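Long-range contact in 27kDa outer membrane protein (PDB 3GYK), which probably acts as a thiol-disulfide oxidoreductase, its DsbA-like thioredoxin domain being the part crystallised here: residues Y58-I63 against T127-Q132. Residues are numbered along the deposited sequence; the frame is centred on the assembly and turned at random.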
# COMPACT_ATOMS: atom_id res chain seq x y z
N TYR A 58 -1.54 -4.21 -0.38
CA TYR A 58 -0.68 -3.06 -0.65
C TYR A 58 0.55 -3.40 -1.48
O TYR A 58 1.27 -4.37 -1.18
CB TYR A 58 -0.23 -2.46 0.68
CG TYR A 58 -1.22 -1.50 1.30
CD1 TYR A 58 -2.41 -1.14 0.66
CD2 TYR A 58 -0.93 -0.90 2.51
CE1 TYR A 58 -3.29 -0.20 1.23
CE2 TYR A 58 -1.80 0.03 3.08
CZ TYR A 58 -2.96 0.38 2.44
OH TYR A 58 -3.81 1.29 3.02
N ARG A 59 0.79 -2.58 -2.52
CA ARG A 59 2.03 -2.64 -3.27
C ARG A 59 2.78 -1.32 -3.02
O ARG A 59 2.36 -0.23 -3.48
CB ARG A 59 1.78 -2.76 -4.79
CG ARG A 59 1.07 -4.06 -5.26
CD ARG A 59 1.68 -5.37 -4.73
NE ARG A 59 3.14 -5.45 -4.78
CZ ARG A 59 3.81 -6.58 -4.60
NH1 ARG A 59 3.13 -7.74 -4.43
NH2 ARG A 59 5.16 -6.57 -4.55
N GLU A 60 3.87 -1.42 -2.28
CA GLU A 60 4.76 -0.27 -2.09
C GLU A 60 5.48 -0.07 -3.40
O GLU A 60 6.21 -0.97 -3.86
CB GLU A 60 5.75 -0.58 -0.97
CG GLU A 60 5.10 -0.81 0.37
CD GLU A 60 5.03 0.50 1.21
OE1 GLU A 60 5.57 1.52 0.75
OE2 GLU A 60 4.45 0.47 2.32
N TRP A 61 5.26 1.09 -4.02
CA TRP A 61 5.85 1.39 -5.33
C TRP A 61 6.52 2.76 -5.27
O TRP A 61 5.97 3.78 -5.74
CB TRP A 61 4.76 1.34 -6.42
CG TRP A 61 5.31 1.43 -7.81
CD1 TRP A 61 6.56 1.04 -8.24
CD2 TRP A 61 4.65 1.95 -8.97
NE1 TRP A 61 6.71 1.30 -9.58
CE2 TRP A 61 5.55 1.85 -10.06
CE3 TRP A 61 3.36 2.49 -9.20
CZ2 TRP A 61 5.24 2.29 -11.35
CZ3 TRP A 61 3.05 2.93 -10.50
CH2 TRP A 61 3.97 2.83 -11.54
N PRO A 62 7.69 2.81 -4.60
CA PRO A 62 8.39 4.09 -4.45
C PRO A 62 8.99 4.55 -5.80
O PRO A 62 9.84 3.87 -6.38
CB PRO A 62 9.48 3.76 -3.42
CG PRO A 62 9.76 2.25 -3.64
CD PRO A 62 8.33 1.72 -3.83
N ILE A 63 8.50 5.68 -6.29
CA ILE A 63 8.87 6.20 -7.62
C ILE A 63 9.24 7.67 -7.61
O ILE A 63 9.67 8.20 -8.62
CB ILE A 63 7.76 5.91 -8.69
CG1 ILE A 63 6.41 6.52 -8.27
CG2 ILE A 63 7.63 4.37 -8.93
CD1 ILE A 63 5.28 6.43 -9.34
N THR A 127 13.62 -5.62 -0.81
CA THR A 127 13.99 -5.43 -2.22
C THR A 127 13.07 -6.22 -3.16
O THR A 127 12.59 -5.67 -4.17
CB THR A 127 15.43 -5.82 -2.43
OG1 THR A 127 16.25 -4.96 -1.62
CG2 THR A 127 15.81 -5.66 -3.90
N ALA A 128 12.80 -7.49 -2.82
CA ALA A 128 11.94 -8.36 -3.63
C ALA A 128 10.53 -7.76 -3.76
O ALA A 128 9.96 -7.78 -4.87
CB ALA A 128 11.89 -9.82 -3.09
N HIS A 129 9.98 -7.23 -2.68
CA HIS A 129 8.63 -6.61 -2.77
C HIS A 129 8.64 -5.43 -3.74
O HIS A 129 7.81 -5.33 -4.65
CB HIS A 129 8.13 -6.14 -1.41
CG HIS A 129 6.82 -5.42 -1.48
ND1 HIS A 129 5.62 -6.01 -1.14
CD2 HIS A 129 6.50 -4.16 -1.91
CE1 HIS A 129 4.63 -5.15 -1.32
NE2 HIS A 129 5.14 -4.03 -1.80
N ILE A 130 9.58 -4.52 -3.55
CA ILE A 130 9.58 -3.30 -4.37
C ILE A 130 9.81 -3.63 -5.84
O ILE A 130 9.15 -3.05 -6.72
CB ILE A 130 10.62 -2.28 -3.83
CG1 ILE A 130 10.19 -1.78 -2.44
CG2 ILE A 130 10.76 -1.09 -4.79
CD1 ILE A 130 11.33 -1.07 -1.62
N ALA A 131 10.71 -4.57 -6.13
CA ALA A 131 10.95 -4.98 -7.50
C ALA A 131 9.69 -5.57 -8.14
O ALA A 131 9.41 -5.33 -9.32
CB ALA A 131 12.09 -6.00 -7.58
N GLN A 132 8.95 -6.37 -7.35
CA GLN A 132 7.70 -6.95 -7.87
C GLN A 132 6.63 -5.88 -8.06
O GLN A 132 5.83 -5.97 -9.00
CB GLN A 132 7.22 -8.10 -6.95
CG GLN A 132 5.88 -8.73 -7.33
CD GLN A 132 5.86 -9.44 -8.66
OE1 GLN A 132 6.82 -9.39 -9.45
NE2 GLN A 132 4.76 -10.18 -8.92
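H129 reaches from helix 124-140 to the backbone of E60 and lies against the guanidinium of R59, tying the helix to the end of strand 54-60 in this DsbA-like thioredoxin fold. The strand and helix segments run nearly perpendicular, at 97°, with their axes 7.7 Å apart.

Two hydrogen bonds span the contact. E60 N donates to H129 NE2 over 2.9 Å, lying close to the imidazole plane, while H129 ND1 is hydrogen-bonded to the O of N13; with both nitrogens engaged, the ring's rotation is fixed. A weak hydrogen bond, bent to 130° at the hydrogen, runs from R59 NH2 to H129 O. The carboxylate of E60 turns away from the helix, its OE2 hydrogen-bonded to the hydroxyls of Y32 and Y84.

R59 and H129 also stack. With CG anti to the backbone N, the H129 ring extends to the strand and meets the R59 guanidinium face to face, planes 14° apart and centres separated by 4.0 Å. Bends at chi2 and chi3 fold R59 into this position, NH2 lying over the ring centre. Its NH1 forms a salt bridge with D11 and its NE is hydrogen-bonded to S133 OG, so each guanidinium nitrogen has a polar partner. Q132 CB and CG lie obliquely against the guanidinium in van der Waals contact, CB 3.5 Å from R59 NH2.

An apolar contact completes the buried joint: P62 CG packs on I130 CG2 at 3.7 Å. At the imidazole's edge, Y58 O has no hydrogen-bond partner in the model and faces H129 CE1 at 3.5 Å.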